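Local coordinates for protein serine protease MT3772 (Mycobacterium tuberculosis, PDB 3K6Y) that is the protease part of a membrane serine endopeptidase that probably helps the bacterium withstand oxidative stress and acid, at residues 64-69 with 222-227; 94-99 with 106-111. One frame throughout, in Å; residues are numbered along the deposited sequence.

Contact 1: 64-69 with 222-227; sequences VISPDR and AKIGAT
Arg69 NE donates to Ile224 O over 2.8 Å, and this nearly straight bond (165° at the hydrogen) joins a tight beta hairpin of the N-terminal trypsin-like barrel to the C-terminal loop 222-227 that follows helix 214-218. The hairpin links strands 56-66 and 69-72 through a type II turn from Ser66 to Arg69, closed by Arg69 N to Ser66 O at 2.9 Å. A type I turn from Lys223 to Ala226 shapes the other side and presents the Ile224 carbonyl to the arginine, with NE almost in line with the C=O bond. A second bond, Arg69 NH1 to Asp68 O at 3.0 Å, also lies in the guanidinium plane, although the donor stands above the carbonyl plane of Asp68. Between them the two bonds fix the rotation of the flat group. The bend at chi2 (-71°) folds the arginine chain so that its methylenes cross the flank of Ile224, where Arg69 CG comes within 3.7 Å of Ile224 CG1. Ile107 and Ala109 of strand 105-109 also touch the arginine, and the Asp68 carboxylate accepts from the backbone of His112 and Leu113. Ile224 itself reaches in with an extended chain, CG1 lying opposite its backbone N (chi1 -162°). It slides past Ile65, each running against the direction of the other, and their CD1 methyls meet at 3.7 Å. The same Ile224 CD1 also rests 3.7 Å from Ser66 CB, at the first residue of the type II turn.

Contact 2: 94-99 with 106-111; sequences ATVVSY and AILAVP
Leu108 and Val96 form a non-hydrogen-bonded pair in the antiparallel hairpin of strands 90-100 and 105-109, whose short segments run at 140° to each other. Leu108 CB lies 3.9 Å from Thr95 O and 4.3 Å from Ala94 CB. With chi1 at -51°, CG stands beside the backbone N; from there CD1 continues the extended chain away from 94-99, while CD2 turns back to Val96 CG2, 3.8 Å away, and also lies near Val96 CA. The two side chains meet at a slant. Next to them Thr95 and Ala109 exchange a pair of backbone bonds, Ala109 N to Thr95 O at 2.8 Å and Thr95 N to Ala109 O at 3.0 Å, and a water joins Thr95 OG1 to that same Ala109 O. Further along, the register slips by one residue in a classic beta bulge: Ile107 O accepts from Val97 N at 3.0 Å and, weakly, from Ser98 N at 3.3 Å. Val97 lays CG1 against the methyl of Ala109. Beyond the bulge Tyr99 pairs with Ala106, sends its hydroxyl to Tyr161 OH and passes about 6 Å, side chain to side chain, from His75, the predicted proton acceptor. Within the six-stranded barrel, strand 105-109 is flanked by strand 69-72 and strand 90-100 by strand 82-87, whose Val83 and Val85 pack against Leu108.

How the contacts relate
From the N terminus, the chain first makes the hairpin turn at 64-69, then runs through strand 82-87 to the bulged strand of contact 2, which pairs with 106-111 after a short connection. Contact 2 is thus nested inside the much longer loop that contact 1 closes when 222-227 returns from the second barrel. All three predicted catalytic residues, His75, Asp104 and Ser183, fall within that loop; Asp104 also lies inside the shorter loop that contact 2 closes. Contact 1 therefore straps the C-terminal tail of the protease onto the first barrel, while contact 2 pairs two neighbouring strands of that barrel's wall. The two touch: Asp68 O probably accepts from Val110 N (2.9 Å), and Lys223 and Ala226 pack against Val97 O.

Contact 1: 64-69 with 222-227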
loop_
_atom_site.group_PDB
_atom_site.type_symbol
_atom_site.label_atom_id
_atom_site.label_comp_id
_atom_site.label_asym_id
_atom_site.label_seq_id
_atom_site.Cartn_x
_atom_site.Cartn_y
_atom_site.Cartn_z
ATOM N N VAL A 64 1.419 -2.340 -23.637
ATOM C CA VAL A 64 1.306 -0.920 -23.921
ATOM C C VAL A 64 -0.160 -0.559 -24.165
ATOM O O VAL A 64 -0.825 -1.139 -25.032
ATOM C CB VAL A 64 2.171 -0.533 -25.121
ATOM C CG1 VAL A 64 2.110 0.965 -25.345
ATOM C CG2 VAL A 64 3.612 -0.977 -24.916
ATOM N N ILE A 65 -0.663 0.403 -23.388
ATOM C CA ILE A 65 -2.053 0.859 -23.539
ATOM C C ILE A 65 -2.178 2.222 -24.217
ATOM O O ILE A 65 -3.254 2.578 -24.689
ATOM C CB ILE A 65 -2.789 0.879 -22.186
ATOM C CG1 ILE A 65 -1.997 1.636 -21.102
ATOM C CG2 ILE A 65 -3.132 -0.549 -21.769
ATOM C CD1 ILE A 65 -2.798 1.974 -19.854
ATOM N N SER A 66 -1.090 2.974 -24.249
ATOM C CA SER A 66 -1.053 4.290 -24.889
ATOM C C SER A 66 0.457 4.588 -24.956
ATOM O O SER A 66 1.236 3.995 -24.215
ATOM C CB SER A 66 -1.809 5.293 -24.026
ATOM O OG SER A 66 -2.065 6.506 -24.719
ATOM N N PRO A 67 0.904 5.513 -25.827
ATOM C CA PRO A 67 2.363 5.750 -25.835
ATOM C C PRO A 67 2.947 6.012 -24.435
ATOM O O PRO A 67 2.369 6.793 -23.655
ATOM C CB PRO A 67 2.507 6.957 -26.775
ATOM C CG PRO A 67 1.345 6.739 -27.753
ATOM C CD PRO A 67 0.194 6.262 -26.883
ATOM N N ASP A 68 4.037 5.322 -24.106
ATOM C CA ASP A 68 4.698 5.532 -22.819
ATOM C C ASP A 68 3.841 5.158 -21.612
ATOM O O ASP A 68 4.124 5.609 -20.492
ATOM C CB ASP A 68 5.271 6.935 -22.691
ATOM C CG ASP A 68 6.379 7.214 -23.673
ATOM O OD1 ASP A 68 6.751 6.334 -24.464
ATOM O OD2 ASP A 68 6.911 8.340 -23.591
ATOM N N ARG A 69 2.844 4.284 -21.811
ATOM C CA ARG A 69 1.990 3.817 -20.710
ATOM C C ARG A 69 1.772 2.322 -20.828
ATOM O O ARG A 69 1.387 1.818 -21.883
ATOM C CB ARG A 69 0.627 4.530 -20.714
ATOM C CG ARG A 69 0.656 6.020 -20.381
ATOM C CD ARG A 69 0.978 6.196 -18.905
ATOM N NE ARG A 69 0.965 7.578 -18.424
ATOM C CZ ARG A 69 2.002 8.403 -18.497
ATOM N NH1 ARG A 69 3.106 8.034 -19.149
ATOM N NH2 ARG A 69 1.908 9.605 -17.945
ATOM N N ALA A 222 -8.934 6.335 -16.336
ATOM C CA ALA A 222 -9.134 7.708 -15.882
ATOM C C ALA A 222 -7.929 8.344 -15.233
ATOM O O ALA A 222 -7.852 9.568 -15.173
ATOM C CB ALA A 222 -10.347 7.827 -14.965
ATOM N N LYS A 223 -6.976 7.520 -14.765
ATOM C CA LYS A 223 -5.775 8.026 -14.127
ATOM C C LYS A 223 -4.580 7.916 -15.040
ATOM O O LYS A 223 -3.475 8.109 -14.582
ATOM C CB LYS A 223 -5.477 7.295 -12.810
ATOM C CG LYS A 223 -4.509 8.050 -11.899
ATOM C CD LYS A 223 -4.662 7.650 -10.435
ATOM C CE LYS A 223 -3.564 8.296 -9.598
ATOM N NZ LYS A 223 -3.746 7.989 -8.136
ATOM N N ILE A 224 -4.785 7.667 -16.343
ATOM C CA ILE A 224 -3.632 7.443 -17.231
ATOM C C ILE A 224 -2.762 8.697 -17.375
ATOM O O ILE A 224 -1.585 8.607 -17.695
ATOM C CB ILE A 224 -4.065 6.917 -18.608
ATOM C CG1 ILE A 224 -2.884 6.284 -19.344
ATOM C CG2 ILE A 224 -4.764 8.021 -19.451
ATOM C CD1 ILE A 224 -3.311 5.587 -20.646
ATOM N N GLY A 225 -3.322 9.869 -17.104
ATOM C CA GLY A 225 -2.580 11.107 -17.218
ATOM C C GLY A 225 -1.720 11.417 -16.018
ATOM O O GLY A 225 -1.029 12.423 -16.012
ATOM N N ALA A 226 -1.755 10.557 -15.001
ATOM C CA ALA A 226 -0.904 10.747 -13.840
ATOM C C ALA A 226 0.577 10.638 -14.192
ATOM O O ALA A 226 0.991 9.913 -15.108
ATOM C CB ALA A 226 -1.257 9.750 -12.786
ATOM N N THR A 227 1.367 11.398 -13.453
ATOM C CA THR A 227 2.789 11.450 -13.668
ATOM C C THR A 227 3.613 11.187 -12.405
ATOM O O THR A 227 4.750 10.754 -12.499
ATOM C CB THR A 227 3.215 12.827 -14.227
ATOM O OG1 THR A 227 2.679 13.864 -13.403
ATOM C CG2 THR A 227 2.717 13.025 -15.664
#

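Contact 2: 94-99 with 106-111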
loop_
_atom_site.group_PDB
_atom_site.type_symbol
_atom_site.label_atom_id
_atom_site.label_comp_id
_atom_site.label_asym_id
_atom_site.label_seq_id
_atom_site.Cartn_x
_atom_site.Cartn_y
_atom_site.Cartn_z
ATOM N N ALA A 94 10.654 2.770 -15.224
ATOM C CA ALA A 94 9.214 2.946 -15.113
ATOM C C ALA A 94 8.879 3.583 -13.777
ATOM O O ALA A 94 9.605 3.431 -12.781
ATOM C CB ALA A 94 8.522 1.641 -15.265
ATOM N N THR A 95 7.754 4.285 -13.755
ATOM C CA THR A 95 7.180 4.873 -12.543
ATOM C C THR A 95 5.772 4.309 -12.390
ATOM O O THR A 95 5.014 4.284 -13.356
ATOM C CB THR A 95 7.108 6.443 -12.677
ATOM O OG1 THR A 95 8.446 6.930 -12.846
ATOM C CG2 THR A 95 6.530 7.062 -11.423
ATOM N N VAL A 96 5.403 3.903 -11.180
ATOM C CA VAL A 96 4.038 3.445 -10.936
ATOM C C VAL A 96 3.176 4.703 -10.695
ATOM O O VAL A 96 3.326 5.375 -9.675
ATOM C CB VAL A 96 3.970 2.516 -9.708
ATOM C CG1 VAL A 96 2.557 2.039 -9.513
ATOM C CG2 VAL A 96 4.926 1.324 -9.869
ATOM N N VAL A 97 2.288 5.029 -11.635
ATOM C CA VAL A 97 1.487 6.242 -11.522
ATOM C C VAL A 97 0.039 5.991 -11.162
ATOM O O VAL A 97 -0.677 6.925 -10.788
ATOM C CB VAL A 97 1.586 7.140 -12.796
ATOM C CG1 VAL A 97 3.025 7.564 -13.012
ATOM C CG2 VAL A 97 1.023 6.444 -14.031
ATOM N N SER A 98 -0.394 4.734 -11.244
ATOM C CA SER A 98 -1.713 4.337 -10.754
ATOM C C SER A 98 -1.562 2.924 -10.221
ATOM O O SER A 98 -0.874 2.099 -10.812
ATOM C CB SER A 98 -2.758 4.411 -11.869
ATOM O OG SER A 98 -4.025 3.982 -11.430
ATOM N N TYR A 99 -2.207 2.662 -9.096
ATOM C CA TYR A 99 -2.062 1.398 -8.401
ATOM C C TYR A 99 -3.371 1.143 -7.673
ATOM O O TYR A 99 -3.756 1.920 -6.789
ATOM C CB TYR A 99 -0.869 1.455 -7.438
ATOM C CG TYR A 99 -0.638 0.174 -6.668
ATOM C CD1 TYR A 99 0.164 -0.847 -7.176
ATOM C CD2 TYR A 99 -1.212 -0.004 -5.415
ATOM C CE1 TYR A 99 0.372 -2.012 -6.452
ATOM C CE2 TYR A 99 -1.014 -1.170 -4.698
ATOM C CZ TYR A 99 -0.233 -2.163 -5.227
ATOM O OH TYR A 99 -0.043 -3.313 -4.509
ATOM N N ALA A 106 -2.185 -1.919 -12.204
ATOM C CA ALA A 106 -1.265 -0.795 -12.092
ATOM C C ALA A 106 -1.017 -0.239 -13.477
ATOM O O ALA A 106 -1.020 -0.983 -14.474
ATOM C CB ALA A 106 0.069 -1.218 -11.433
ATOM N N ILE A 107 -0.789 1.073 -13.542
ATOM C CA ILE A 107 -0.351 1.701 -14.788
ATOM C C ILE A 107 1.019 2.294 -14.533
ATOM O O ILE A 107 1.247 2.967 -13.505
ATOM C CB ILE A 107 -1.342 2.795 -15.276
ATOM C CG1 ILE A 107 -2.700 2.148 -15.597
ATOM C CG2 ILE A 107 -0.776 3.525 -16.512
ATOM C CD1 ILE A 107 -3.820 3.137 -15.982
ATOM N N LEU A 108 1.919 2.005 -15.476
ATOM C CA LEU A 108 3.288 2.483 -15.419
ATOM C C LEU A 108 3.513 3.549 -16.453
ATOM O O LEU A 108 3.109 3.397 -17.614
ATOM C CB LEU A 108 4.254 1.322 -15.711
ATOM C CG LEU A 108 4.030 0.058 -14.896
ATOM C CD1 LEU A 108 5.021 -0.999 -15.311
ATOM C CD2 LEU A 108 4.140 0.278 -13.401
ATOM N N ALA A 109 4.200 4.614 -16.030
ATOM C CA ALA A 109 4.724 5.614 -16.965
ATOM C C ALA A 109 6.120 5.185 -17.383
ATOM O O ALA A 109 6.986 4.929 -16.530
ATOM C CB ALA A 109 4.762 7.000 -16.316
ATOM N N VAL A 110 6.344 5.075 -18.690
ATOM C CA VAL A 110 7.590 4.501 -19.223
ATOM C C VAL A 110 8.075 5.396 -20.355
ATOM O O VAL A 110 7.736 5.196 -21.522
ATOM C CB VAL A 110 7.374 3.069 -19.747
ATOM C CG1 VAL A 110 8.720 2.400 -20.042
ATOM C CG2 VAL A 110 6.571 2.222 -18.728
ATOM N N PRO A 111 8.817 6.448 -20.008
ATOM C CA PRO A 111 9.290 7.383 -21.033
ATOM C C PRO A 111 10.077 6.729 -22.150
ATOM O O PRO A 111 10.912 5.851 -21.900
ATOM C CB PRO A 111 10.198 8.342 -20.243
ATOM C CG PRO A 111 9.658 8.311 -18.869
ATOM C CD PRO A 111 9.147 6.915 -18.653
HETATM O O HOH W 1 8.713 7.216 -15.377
#